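Local coordinates for ferric iron-binding protein HitA (Pseudomonas aeruginosa PAO1, PDB 6IWF) that binds ferric iron and probably serves as the solute-binding protein of an iron uptake system, with a part in gallium internalization as well, at residues 5-10 against 31-36; 9-14 against 58-63; 106-111 against 209-214; 175-180 against 195-200. All coordinates share one frame; numbering follows the deposited sequence.

Contact 1. Residues 5-10 against 31-36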
loop_
_atom_site.group_PDB
_atom_site.type_symbol
_atom_site.label_atom_id
_atom_site.label_comp_id
_atom_site.label_asym_id
_atom_site.label_seq_id
_atom_site.Cartn_x
_atom_site.Cartn_y
_atom_site.Cartn_z
ATOM N N LEU A 5 -9.848 -5.075 22.347
ATOM C CA LEU A 5 -9.988 -4.271 21.136
ATOM C C LEU A 5 -10.200 -5.187 19.938
ATOM O O LEU A 5 -9.629 -6.279 19.867
ATOM C CB LEU A 5 -8.745 -3.411 20.902
ATOM C CG LEU A 5 -8.480 -2.206 21.805
ATOM C CD1 LEU A 5 -7.217 -1.452 21.369
ATOM C CD2 LEU A 5 -9.680 -1.269 21.827
ATOM N N THR A 6 -11.024 -4.740 18.996
ATOM C CA THR A 6 -11.214 -5.435 17.728
ATOM C C THR A 6 -10.478 -4.653 16.648
ATOM O O THR A 6 -10.740 -3.460 16.465
ATOM C CB THR A 6 -12.696 -5.572 17.381
ATOM O OG1 THR A 6 -13.377 -6.294 18.422
ATOM C CG2 THR A 6 -12.860 -6.323 16.066
ATOM N N LEU A 7 -9.531 -5.311 15.978
ATOM C CA LEU A 7 -8.761 -4.731 14.889
ATOM C C LEU A 7 -9.269 -5.312 13.580
ATOM O O LEU A 7 -9.197 -6.526 13.375
ATOM C CB LEU A 7 -7.266 -5.021 15.046
ATOM C CG LEU A 7 -6.375 -4.625 13.860
ATOM C CD1 LEU A 7 -6.410 -3.101 13.700
ATOM C CD2 LEU A 7 -4.934 -5.132 14.037
ATOM N N TYR A 8 -9.777 -4.451 12.704
ATOM C CA TYR A 8 -10.076 -4.828 11.324
ATOM C C TYR A 8 -8.794 -4.640 10.525
ATOM O O TYR A 8 -8.355 -3.503 10.318
ATOM C CB TYR A 8 -11.207 -3.971 10.753
ATOM C CG TYR A 8 -12.604 -4.448 11.112
ATOM C CD1 TYR A 8 -12.827 -5.239 12.236
ATOM C CD2 TYR A 8 -13.698 -4.102 10.328
ATOM C CE1 TYR A 8 -14.099 -5.668 12.566
ATOM C CE2 TYR A 8 -14.981 -4.533 10.656
ATOM C CZ TYR A 8 -15.169 -5.309 11.777
ATOM O OH TYR A 8 -16.430 -5.740 12.114
ATOM N N ASN A 9 -8.183 -5.749 10.076
ATOM C CA ASN A 9 -6.849 -5.704 9.480
ATOM C C ASN A 9 -6.920 -6.007 7.989
ATOM O O ASN A 9 -7.050 -7.171 7.585
ATOM C CB ASN A 9 -5.879 -6.674 10.157
ATOM C CG ASN A 9 -4.523 -6.659 9.487
ATOM O OD1 ASN A 9 -4.088 -5.617 9.002
ATOM N ND2 ASN A 9 -3.862 -7.822 9.412
ATOM N N GLY A 10 -6.797 -4.949 7.185
ATOM C CA GLY A 10 -6.598 -5.039 5.751
ATOM C C GLY A 10 -5.154 -5.137 5.316
ATOM O O GLY A 10 -4.890 -5.421 4.144
ATOM N N VAL A 31 -6.199 -8.054 21.864
ATOM C CA VAL A 31 -6.528 -7.555 20.531
ATOM C C VAL A 31 -7.044 -8.725 19.706
ATOM O O VAL A 31 -6.294 -9.663 19.412
ATOM C CB VAL A 31 -5.325 -6.899 19.843
ATOM C CG1 VAL A 31 -5.705 -6.479 18.433
ATOM C CG2 VAL A 31 -4.822 -5.708 20.646
ATOM N N LYS A 32 -8.319 -8.661 19.322
ATOM C CA LYS A 32 -8.934 -9.619 18.413
ATOM C C LYS A 32 -8.839 -9.063 16.995
ATOM O O LYS A 32 -9.028 -7.863 16.793
ATOM C CB LYS A 32 -10.396 -9.839 18.809
ATOM C CG LYS A 32 -11.157 -10.838 17.973
ATOM C CD LYS A 32 -12.650 -10.763 18.287
ATOM C CE LYS A 32 -13.410 -11.920 17.644
ATOM N NZ LYS A 32 -12.924 -12.202 16.259
ATOM N N ILE A 33 -8.532 -9.925 16.018
ATOM C CA ILE A 33 -8.266 -9.477 14.645
ATOM C C ILE A 33 -9.303 -10.060 13.694
ATOM O O ILE A 33 -9.437 -11.286 13.579
ATOM C CB ILE A 33 -6.852 -9.842 14.167
ATOM C CG1 ILE A 33 -5.799 -9.237 15.092
ATOM C CG2 ILE A 33 -6.641 -9.361 12.711
ATOM C CD1 ILE A 33 -4.379 -9.481 14.634
ATOM N N ARG A 34 -10.003 -9.177 12.985
ATOM C CA ARG A 34 -10.874 -9.545 11.875
ATOM C C ARG A 34 -10.096 -9.289 10.589
ATOM O O ARG A 34 -9.800 -8.139 10.250
ATOM C CB ARG A 34 -12.173 -8.744 11.922
ATOM C CG ARG A 34 -13.336 -9.380 11.164
ATOM C CD ARG A 34 -13.360 -8.940 9.717
ATOM N NE ARG A 34 -14.643 -9.228 9.076
ATOM C CZ ARG A 34 -14.907 -10.352 8.415
ATOM N NH1 ARG A 34 -16.101 -10.535 7.859
ATOM N NH2 ARG A 34 -13.978 -11.294 8.312
ATOM N N LYS A 35 -9.730 -10.359 9.890
ATOM C CA LYS A 35 -8.917 -10.247 8.692
ATOM C C LYS A 35 -9.803 -10.090 7.465
ATOM O O LYS A 35 -10.823 -10.771 7.333
ATOM C CB LYS A 35 -8.026 -11.481 8.538
ATOM C CG LYS A 35 -7.085 -11.394 7.367
ATOM C CD LYS A 35 -5.955 -10.404 7.628
ATOM C CE LYS A 35 -5.123 -10.186 6.379
ATOM N NZ LYS A 35 -5.675 -9.105 5.505
ATOM N N GLY A 36 -9.417 -9.181 6.578
ATOM C CA GLY A 36 -10.158 -9.003 5.341
ATOM C C GLY A 36 -9.375 -8.131 4.387
ATOM O O GLY A 36 -8.287 -7.641 4.703
#

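Contact 2. Residues 9-14 against 58-63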
loop_
_atom_site.group_PDB
_atom_site.type_symbol
_atom_site.label_atom_id
_atom_site.label_comp_id
_atom_site.label_asym_id
_atom_site.label_seq_id
_atom_site.Cartn_x
_atom_site.Cartn_y
_atom_site.Cartn_z
ATOM N N ASN A 9 -8.183 -5.749 10.076
ATOM C CA ASN A 9 -6.849 -5.704 9.480
ATOM C C ASN A 9 -6.920 -6.007 7.989
ATOM O O ASN A 9 -7.050 -7.171 7.585
ATOM C CB ASN A 9 -5.879 -6.674 10.157
ATOM C CG ASN A 9 -4.523 -6.659 9.487
ATOM O OD1 ASN A 9 -4.088 -5.617 9.002
ATOM N ND2 ASN A 9 -3.862 -7.822 9.412
ATOM N N GLY A 10 -6.797 -4.949 7.185
ATOM C CA GLY A 10 -6.598 -5.039 5.751
ATOM C C GLY A 10 -5.154 -5.137 5.316
ATOM O O GLY A 10 -4.890 -5.421 4.144
ATOM N N GLN A 11 -4.208 -4.897 6.223
ATOM C CA GLN A 11 -2.802 -5.130 5.927
ATOM C C GLN A 11 -2.513 -6.629 5.963
ATOM O O GLN A 11 -3.380 -7.446 6.263
ATOM C CB GLN A 11 -1.897 -4.397 6.916
ATOM C CG GLN A 11 -1.142 -3.216 6.336
ATOM C CD GLN A 11 -0.004 -3.628 5.414
ATOM O OE1 GLN A 11 0.030 -4.747 4.898
ATOM N NE2 GLN A 11 0.926 -2.721 5.200
ATOM N N HIS A 12 -1.272 -6.987 5.659
ATOM C CA HIS A 12 -0.896 -8.396 5.595
ATOM C C HIS A 12 -1.131 -9.079 6.939
ATOM O O HIS A 12 -1.017 -8.466 8.004
ATOM C CB HIS A 12 0.565 -8.513 5.160
ATOM C CG HIS A 12 0.763 -8.315 3.689
ATOM N ND1 HIS A 12 -0.242 -8.531 2.770
ATOM C CD2 HIS A 12 1.844 -7.920 2.975
ATOM C CE1 HIS A 12 0.212 -8.282 1.553
ATOM N NE2 HIS A 12 1.473 -7.905 1.650
ATOM N N ALA A 13 -1.489 -10.367 6.874
ATOM C CA ALA A 13 -1.916 -11.101 8.067
ATOM C C ALA A 13 -0.854 -11.073 9.161
ATOM O O ALA A 13 -1.153 -10.761 10.322
ATOM C CB ALA A 13 -2.258 -12.541 7.689
ATOM N N ALA A 14 0.396 -11.378 8.806
ATOM C CA ALA A 14 1.464 -11.441 9.801
ATOM C C ALA A 14 1.789 -10.075 10.384
ATOM O O ALA A 14 2.259 -9.988 11.521
ATOM C CB ALA A 14 2.725 -12.055 9.189
ATOM N N TYR A 58 -7.014 -0.934 10.018
ATOM C CA TYR A 58 -5.642 -0.884 9.524
ATOM C C TYR A 58 -5.687 -1.344 8.079
ATOM O O TYR A 58 -6.131 -2.465 7.814
ATOM C CB TYR A 58 -4.757 -1.800 10.377
ATOM C CG TYR A 58 -3.264 -1.801 10.111
ATOM C CD1 TYR A 58 -2.633 -0.794 9.388
ATOM C CD2 TYR A 58 -2.482 -2.832 10.610
ATOM C CE1 TYR A 58 -1.241 -0.827 9.183
ATOM C CE2 TYR A 58 -1.119 -2.875 10.409
ATOM C CZ TYR A 58 -0.506 -1.886 9.702
ATOM O OH TYR A 58 0.856 -1.966 9.530
ATOM N N THR A 59 -5.303 -0.470 7.144
ATOM C CA THR A 59 -5.430 -0.781 5.726
ATOM C C THR A 59 -4.081 -0.738 5.015
ATOM O O THR A 59 -3.165 -0.000 5.399
ATOM C CB THR A 59 -6.388 0.178 5.012
ATOM O OG1 THR A 59 -5.899 1.520 5.113
ATOM C CG2 THR A 59 -7.797 0.075 5.596
ATOM N N GLU A 60 -3.994 -1.527 3.944
ATOM C CA GLU A 60 -2.832 -1.509 3.063
ATOM C C GLU A 60 -2.698 -0.183 2.324
ATOM O O GLU A 60 -1.581 0.265 2.041
ATOM C CB GLU A 60 -2.942 -2.647 2.052
ATOM C CG GLU A 60 -1.951 -3.757 2.236
ATOM C CD GLU A 60 -1.793 -4.568 0.975
ATOM O OE1 GLU A 60 -0.659 -4.635 0.462
ATOM O OE2 GLU A 60 -2.807 -5.118 0.495
ATOM N N GLU A 61 -3.828 0.442 1.956
ATOM C CA GLU A 61 -3.826 1.638 1.129
ATOM C C GLU A 61 -4.747 2.691 1.728
ATOM O O GLU A 61 -5.586 2.405 2.590
ATOM C CB GLU A 61 -4.272 1.334 -0.307
ATOM C CG GLU A 61 -3.725 0.030 -0.871
ATOM C CD GLU A 61 -2.252 0.097 -1.242
ATOM O OE1 GLU A 61 -1.702 -0.969 -1.627
ATOM O OE2 GLU A 61 -1.640 1.192 -1.157
ATOM N N SER A 62 -4.600 3.917 1.236
ATOM C CA SER A 62 -5.342 5.041 1.804
ATOM C C SER A 62 -6.753 5.273 1.245
ATOM O O SER A 62 -7.578 5.834 1.976
ATOM C CB SER A 62 -4.521 6.328 1.660
ATOM O OG SER A 62 -4.054 6.500 0.334
ATOM N N PRO A 63 -7.096 4.891 0.005
ATOM C CA PRO A 63 -8.475 5.177 -0.504
ATOM C C PRO A 63 -9.587 4.742 0.446
ATOM O O PRO A 63 -10.522 5.527 0.672
ATOM C CB PRO A 63 -8.519 4.412 -1.835
ATOM C CG PRO A 63 -7.112 4.592 -2.346
ATOM C CD PRO A 63 -6.231 4.427 -1.109
#

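Contact 3. Residues 106-111 against 209-214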
loop_
_atom_site.group_PDB
_atom_site.type_symbol
_atom_site.label_atom_id
_atom_site.label_comp_id
_atom_site.label_asym_id
_atom_site.label_seq_id
_atom_site.Cartn_x
_atom_site.Cartn_y
_atom_site.Cartn_z
ATOM N N LEU A 106 9.789 -1.947 -10.721
ATOM C CA LEU A 106 9.749 -2.892 -11.833
ATOM C C LEU A 106 10.671 -4.056 -11.462
ATOM O O LEU A 106 11.898 -3.914 -11.481
ATOM C CB LEU A 106 10.176 -2.213 -13.148
ATOM C CG LEU A 106 10.115 -3.086 -14.405
ATOM C CD1 LEU A 106 8.672 -3.345 -14.830
ATOM C CD2 LEU A 106 10.872 -2.375 -15.519
ATOM N N ALA A 107 10.105 -5.202 -11.090
ATOM C CA ALA A 107 10.945 -6.379 -10.871
ATOM C C ALA A 107 11.313 -6.958 -12.230
ATOM O O ALA A 107 10.495 -6.944 -13.154
ATOM C CB ALA A 107 10.224 -7.418 -10.016
ATOM N N TYR A 108 12.556 -7.410 -12.377
ATOM C CA TYR A 108 12.964 -7.945 -13.669
ATOM C C TYR A 108 13.969 -9.069 -13.471
ATOM O O TYR A 108 14.641 -9.160 -12.441
ATOM C CB TYR A 108 13.546 -6.856 -14.585
ATOM C CG TYR A 108 14.909 -6.325 -14.177
ATOM C CD1 TYR A 108 15.034 -5.399 -13.146
ATOM C CD2 TYR A 108 16.062 -6.726 -14.843
ATOM C CE1 TYR A 108 16.274 -4.901 -12.765
ATOM C CE2 TYR A 108 17.329 -6.226 -14.463
ATOM C CZ TYR A 108 17.417 -5.321 -13.423
ATOM O OH TYR A 108 18.645 -4.813 -13.026
ATOM N N ASN A 109 14.055 -9.931 -14.492
ATOM C CA ASN A 109 14.995 -11.043 -14.496
ATOM C C ASN A 109 16.194 -10.652 -15.341
ATOM O O ASN A 109 16.056 -10.522 -16.570
ATOM C CB ASN A 109 14.336 -12.300 -15.057
ATOM C CG ASN A 109 15.269 -13.507 -15.055
ATOM O OD1 ASN A 109 16.477 -13.376 -14.851
ATOM N ND2 ASN A 109 14.707 -14.686 -15.293
ATOM N N PRO A 110 17.369 -10.416 -14.748
ATOM C CA PRO A 110 18.513 -9.945 -15.549
ATOM C C PRO A 110 19.061 -10.986 -16.500
ATOM O O PRO A 110 19.878 -10.630 -17.361
ATOM C CB PRO A 110 19.558 -9.549 -14.486
ATOM C CG PRO A 110 19.145 -10.247 -13.240
ATOM C CD PRO A 110 17.667 -10.475 -13.305
ATOM N N LYS A 111 18.662 -12.256 -16.369
ATOM C CA LYS A 111 19.019 -13.243 -17.379
ATOM C C LYS A 111 18.201 -13.071 -18.648
ATOM O O LYS A 111 18.634 -13.509 -19.721
ATOM C CB LYS A 111 18.831 -14.654 -16.830
ATOM C CG LYS A 111 19.530 -14.882 -15.508
ATOM C CD LYS A 111 20.822 -15.643 -15.699
ATOM C CE LYS A 111 20.691 -17.077 -15.206
ATOM N NZ LYS A 111 21.940 -17.852 -15.465
ATOM N N ASN A 209 17.401 -14.448 -8.080
ATOM C CA ASN A 209 17.832 -14.120 -9.434
ATOM C C ASN A 209 17.301 -12.759 -9.868
ATOM O O ASN A 209 18.014 -11.981 -10.514
ATOM C CB ASN A 209 17.338 -15.193 -10.408
ATOM C CG ASN A 209 18.123 -16.478 -10.306
ATOM O OD1 ASN A 209 19.330 -16.457 -10.052
ATOM N ND2 ASN A 209 17.445 -17.607 -10.497
ATOM N N SER A 210 16.058 -12.465 -9.513
ATOM C CA SER A 210 15.415 -11.241 -9.959
ATOM C C SER A 210 15.990 -10.031 -9.225
ATOM O O SER A 210 16.571 -10.136 -8.137
ATOM C CB SER A 210 13.905 -11.331 -9.742
ATOM O OG SER A 210 13.601 -11.335 -8.358
ATOM N N ARG A 211 15.826 -8.864 -9.841
ATOM C CA ARG A 211 16.296 -7.614 -9.269
ATOM C C ARG A 211 15.183 -6.580 -9.379
ATOM O O ARG A 211 14.196 -6.767 -10.094
ATOM C CB ARG A 211 17.583 -7.132 -9.955
ATOM C CG ARG A 211 18.744 -8.156 -9.857
ATOM C CD ARG A 211 20.109 -7.591 -10.265
ATOM N NE ARG A 211 20.081 -6.894 -11.550
ATOM C CZ ARG A 211 21.100 -6.843 -12.411
ATOM N NH1 ARG A 211 20.965 -6.170 -13.555
ATOM N NH2 ARG A 211 22.250 -7.465 -12.136
ATOM N N LEU A 212 15.351 -5.480 -8.655
ATOM C CA LEU A 212 14.390 -4.390 -8.670
ATOM C C LEU A 212 14.960 -3.224 -9.448
ATOM O O LEU A 212 16.100 -2.801 -9.215
ATOM C CB LEU A 212 14.022 -3.943 -7.253
ATOM C CG LEU A 212 13.248 -4.981 -6.448
ATOM C CD1 LEU A 212 12.671 -4.333 -5.189
ATOM C CD2 LEU A 212 12.149 -5.625 -7.277
ATOM N N HIS A 213 14.157 -2.702 -10.361
ATOM C CA HIS A 213 14.446 -1.464 -11.055
ATOM C C HIS A 213 13.544 -0.371 -10.504
ATOM O O HIS A 213 12.335 -0.568 -10.368
ATOM C CB HIS A 213 14.218 -1.624 -12.553
ATOM C CG HIS A 213 14.438 -0.362 -13.319
ATOM N ND1 HIS A 213 15.687 0.195 -13.482
ATOM C CD2 HIS A 213 13.565 0.473 -13.929
ATOM C CE1 HIS A 213 15.579 1.312 -14.182
ATOM N NE2 HIS A 213 14.302 1.501 -14.470
ATOM N N TYR A 214 14.130 0.781 -10.202
ATOM C CA TYR A 214 13.379 1.941 -9.742
ATOM C C TYR A 214 13.311 2.946 -10.880
ATOM O O TYR A 214 14.352 3.362 -11.406
ATOM C CB TYR A 214 14.031 2.557 -8.504
ATOM C CG TYR A 214 13.944 1.651 -7.322
ATOM C CD1 TYR A 214 14.815 0.571 -7.182
ATOM C CD2 TYR A 214 12.968 1.842 -6.357
ATOM C CE1 TYR A 214 14.722 -0.270 -6.103
ATOM C CE2 TYR A 214 12.869 1.004 -5.273
ATOM C CZ TYR A 214 13.740 -0.048 -5.153
ATOM O OH TYR A 214 13.621 -0.884 -4.071
#

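Contact 4. Residues 175-180 against 195-200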
loop_
_atom_site.group_PDB
_atom_site.type_symbol
_atom_site.label_atom_id
_atom_site.label_comp_id
_atom_site.label_asym_id
_atom_site.label_seq_id
_atom_site.Cartn_x
_atom_site.Cartn_y
_atom_site.Cartn_z
ATOM N N ASN A 175 -2.423 -12.218 -8.556
ATOM C CA ASN A 175 -1.795 -12.205 -7.244
ATOM C C ASN A 175 -0.390 -11.631 -7.385
ATOM O O ASN A 175 0.341 -12.027 -8.294
ATOM C CB ASN A 175 -1.747 -13.639 -6.683
ATOM C CG ASN A 175 -1.275 -13.695 -5.257
ATOM O OD1 ASN A 175 -0.111 -13.426 -4.970
ATOM N ND2 ASN A 175 -2.176 -14.062 -4.344
ATOM N N ASN A 176 -0.003 -10.724 -6.477
ATOM C CA ASN A 176 1.326 -10.124 -6.596
ATOM C C ASN A 176 2.425 -11.148 -6.338
ATOM O O ASN A 176 3.484 -11.100 -6.978
ATOM C CB ASN A 176 1.487 -8.940 -5.636
ATOM C CG ASN A 176 0.693 -7.724 -6.055
ATOM O OD1 ASN A 176 0.985 -7.093 -7.070
ATOM N ND2 ASN A 176 -0.304 -7.365 -5.249
ATOM N N VAL A 177 2.214 -12.068 -5.386
ATOM C CA VAL A 177 3.261 -13.044 -5.088
ATOM C C VAL A 177 3.471 -13.966 -6.280
ATOM O O VAL A 177 4.607 -14.329 -6.613
ATOM C CB VAL A 177 2.926 -13.837 -3.808
ATOM C CG1 VAL A 177 4.014 -14.891 -3.540
ATOM C CG2 VAL A 177 2.785 -12.896 -2.624
ATOM N N THR A 178 2.383 -14.334 -6.959
ATOM C CA THR A 178 2.490 -15.125 -8.182
ATOM C C THR A 178 3.271 -14.395 -9.274
ATOM O O THR A 178 4.118 -14.997 -9.946
ATOM C CB THR A 178 1.091 -15.484 -8.677
ATOM O OG1 THR A 178 0.371 -16.140 -7.619
ATOM C CG2 THR A 178 1.180 -16.405 -9.876
ATOM N N ALA A 179 2.986 -13.107 -9.480
ATOM C CA ALA A 179 3.724 -12.330 -10.479
ATOM C C ALA A 179 5.208 -12.223 -10.123
ATOM O O ALA A 179 6.079 -12.308 -11.007
ATOM C CB ALA A 179 3.106 -10.935 -10.614
ATOM N N MET A 180 5.515 -12.027 -8.842
ATOM C CA MET A 180 6.908 -11.907 -8.414
ATOM C C MET A 180 7.640 -13.228 -8.572
ATOM O O MET A 180 8.778 -13.266 -9.054
ATOM C CB MET A 180 6.978 -11.418 -6.964
ATOM C CG MET A 180 8.383 -11.292 -6.381
ATOM S SD MET A 180 9.318 -9.891 -7.054
ATOM C CE MET A 180 10.477 -10.734 -8.136
ATOM N N ASN A 195 7.469 -2.668 -3.821
ATOM C CA ASN A 195 8.830 -3.125 -3.551
ATOM C C ASN A 195 8.866 -4.285 -2.566
ATOM O O ASN A 195 9.751 -5.146 -2.660
ATOM C CB ASN A 195 9.663 -1.956 -3.013
ATOM C CG ASN A 195 9.244 -1.553 -1.622
ATOM O OD1 ASN A 195 8.165 -0.986 -1.419
ATOM N ND2 ASN A 195 10.087 -1.863 -0.639
ATOM N N TYR A 196 7.924 -4.335 -1.616
ATOM C CA TYR A 196 8.135 -5.230 -0.480
ATOM C C TYR A 196 7.959 -6.703 -0.843
ATOM O O TYR A 196 8.448 -7.563 -0.100
ATOM C CB TYR A 196 7.213 -4.833 0.684
ATOM C CG TYR A 196 5.751 -4.808 0.348
ATOM C CD1 TYR A 196 5.024 -5.990 0.271
ATOM C CD2 TYR A 196 5.086 -3.609 0.120
ATOM C CE1 TYR A 196 3.673 -5.982 -0.033
ATOM C CE2 TYR A 196 3.725 -3.596 -0.188
ATOM C CZ TYR A 196 3.032 -4.791 -0.266
ATOM O OH TYR A 196 1.681 -4.806 -0.569
ATOM N N TYR A 197 7.311 -7.018 -1.977
ATOM C CA TYR A 197 7.151 -8.422 -2.368
ATOM C C TYR A 197 8.490 -9.068 -2.685
ATOM O O TYR A 197 8.700 -10.256 -2.406
ATOM C CB TYR A 197 6.232 -8.542 -3.581
ATOM C CG TYR A 197 4.796 -8.224 -3.275
ATOM C CD1 TYR A 197 3.977 -9.164 -2.654
ATOM C CD2 TYR A 197 4.252 -6.986 -3.613
ATOM C CE1 TYR A 197 2.657 -8.873 -2.363
ATOM C CE2 TYR A 197 2.934 -6.694 -3.326
ATOM C CZ TYR A 197 2.145 -7.640 -2.701
ATOM O OH TYR A 197 0.829 -7.355 -2.420
ATOM N N TRP A 198 9.395 -8.318 -3.305
ATOM C CA TRP A 198 10.724 -8.848 -3.569
ATOM C C TRP A 198 11.437 -9.206 -2.268
ATOM O O TRP A 198 12.062 -10.271 -2.164
ATOM C CB TRP A 198 11.526 -7.822 -4.371
ATOM C CG TRP A 198 12.863 -8.285 -4.841
ATOM C CD1 TRP A 198 13.158 -8.893 -6.031
ATOM C CD2 TRP A 198 14.102 -8.139 -4.147
ATOM N NE1 TRP A 198 14.505 -9.145 -6.112
ATOM C CE2 TRP A 198 15.111 -8.693 -4.968
ATOM C CE3 TRP A 198 14.460 -7.600 -2.906
ATOM C CZ2 TRP A 198 16.451 -8.725 -4.589
ATOM C CZ3 TRP A 198 15.798 -7.633 -2.525
ATOM C CH2 TRP A 198 16.780 -8.190 -3.370
ATOM N N TYR A 199 11.333 -8.337 -1.254
ATOM C CA TYR A 199 12.020 -8.596 0.009
ATOM C C TYR A 199 11.423 -9.794 0.743
ATOM O O TYR A 199 12.160 -10.585 1.344
ATOM C CB TYR A 199 11.990 -7.341 0.884
ATOM C CG TYR A 199 12.886 -6.248 0.367
ATOM C CD1 TYR A 199 12.431 -5.328 -0.584
ATOM C CD2 TYR A 199 14.213 -6.157 0.784
ATOM C CE1 TYR A 199 13.250 -4.328 -1.075
ATOM C CE2 TYR A 199 15.040 -5.165 0.297
ATOM C CZ TYR A 199 14.563 -4.257 -0.632
ATOM O OH TYR A 199 15.397 -3.272 -1.099
ATOM N N THR A 200 10.094 -9.949 0.715
ATOM C CA THR A 200 9.490 -11.127 1.334
ATOM C C THR A 200 9.988 -12.408 0.676
ATOM O O THR A 200 10.346 -13.372 1.364
ATOM C CB THR A 200 7.964 -11.049 1.263
ATOM O OG1 THR A 200 7.518 -9.844 1.900
ATOM C CG2 THR A 200 7.346 -12.261 1.962
#

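Contact 1. Residues 5-10 against 31-36
L7 and N9 of one strand and I33 and V31 of the next form a dense part of this contact. Strands 5-9 and 31-35 run in parallel register, and L7 is held from both ends: its N donates to K32 O at 2.7 Å, almost straight, while its O accepts from R34 N. On the face that carries L5, L7, V31 and I33, L7 CB meets V31 CG1 at 4.0 Å, and I33 CG2 lies against N9 CB. Helix 13-27 packs on this face through A20 and F23, closing the beta-alpha-beta unit of strand 4-9, helix 13-27 and strand 30-35 that opens the solute-binding fold. The Y8 ring and R34 are packed as closely under helix 38-48: R34 lays CB against Y8 CD1 at 3.6 Å and CD over one face of the ring, the guanidinium turned 80° from the ring plane; its NE goes on to Q44, and Y8 OH to E48. The solvent side is that of the exposed K32 and K35. K32 leads its end away from strand 5-9, whereas K35 NZ, also bonded to Q11 O, returns to N9 O at 3.2 Å, which takes G36 N from its carbonyl's opposite face.

Contact 2. Residues 9-14 against 58-63
N9 and Y58 pair as the last parallel bridge between two neighbouring strands, after which G10 N donates to Y58 O at 2.6 Å, nearly in line with the carbonyl, and Q11 N adds a long, weak bond to the same oxygen. The first chain leaves the sheet at G10, the second after T59. Q11 lies across the ring of Y58: its CG sits over one face, 3.9 Å from the ring centroid and displaced toward the rim, a CH-pi contact with the amide plane tilted 56° to the ring. The chain of Q11 then bends at CB-CG (chi2 -73°), bringing OE1 back to accept from H12 N at 2.7 Å and placing it 3.5 Å from E60 CG. One amide oxygen thus fixes the H12 backbone and packs against the E60 side chain. From the preceding strand end, N9 ND2 donates to H12 O, 3.2 Å away, with that oxygen in the amide plane, so H12 is held at both its N and its O just before helix 13-27. The H12 ring approaches E60 obliquely, CE1 lying 3.9 Å from OE1; that carboxylate oxygen bonds to Y196 OH. Both loops lie at strand ends, as binding residues do in periplasmic binding proteins, and bring together H12 and E60, two of the ferric iron ligands, although no metal occupies the site here.

Contact 3. Residues 106-111 against 209-214
An antiparallel ladder joins the end of the long strand 97-108 to the short strand 211-213, in the same sheet that also takes in strand 190-194. L106 and H213 form a hydrogen-bonded pair, with L106 N to H213 O at 2.9 Å and H213 N to L106 O at 2.8 Å; Y108 and R211 form the next such pair, and A107 faces L212 in the non-hydrogen-bonded position between them. A107 CB touches L212 CD2 at 3.8 Å on one face of the sheet. On the other, Y108 and R211 reach for each other. With chi1 at 71°, Y108 has its ring set between its own N and carbonyl carbon, which turns it across to the partner strand, where CE1 comes within 3.9 Å of H213 CB. R211 bends at chi3 (-50°) and presents NE and NH1 side-on, both donating to Y108 OH, at 2.9 and 2.7 Å. The hydroxyl lies close to the guanidinium plane, and that plane stands 73° from the phenol ring. P110 covers one face of the guanidinium, its CB over the centre and 3.7 Å from R211 CZ, while its CD rests on N209 O. Two N-H groups converging on a single oxygen, with P110 CB over the flat face, restrict how the guanidinium can turn, and the positive charge would probably polarise the phenol O-H.

Contact 4. Residues 175-180 against 195-200
N176 and Y197 meet where helix 176-184 comes up to helix 196-205 beside the iron site of a bacterial solute-binding protein fold, a site with no metal bound in this chain. The short helical segments cross at -70° with axes 10.0 Å apart, and the closer contacts are made by side chains bridging that gap. Among the aromatic ones, the largest share falls to Y197, a ferric iron ligand of this protein. N176 CB stands over one face of its ring, 3.5 Å from the centroid in a CH-pi contact, and Y196 CE1 covers the opposite face, so the phenol is sandwiched. The N176 amide, tilted 32° to the ring, follows the ring outward and leaves ND2 3.0 Å from Y197 OH. Apolar contact comes next: V177 CG2 reaches Y197 CD1 at 3.9 Å, its side chain crossing the ring's at about a right angle. One turn along, M180 supplies a Met-aromatic contact to W198, whose indole is tied by NE1 to S210 O. Bends at chi2 and chi3 carry the M180 thioether to the indole, where SD lies at the edge, 5.1 Å from the centroid of the five-membered ring. At the far end of the methionine, CE lies near the indole plane, 3.9 Å from W198 CD1.

How the contacts relate
Contacts 1 and 2 overlap at N9 and G10 and have centres 10 Å apart, strand 4-9 lying between strands 30-35 and 56-59. Contacts 3 and 4, with centres 12 Å apart, come later in the chain, the helices of contact 4 falling between the two strands of contact 3; S210 and W198 link them. Contacts 1 and 3 lie on opposite sides of the chain's centre, about 35 Å apart between centres, yet reach the same sheet. Contacts 2 and 4 meet across the middle, where H12 and E60 face Y196 and Y197, so the iron ligands come from distant parts of the sequence.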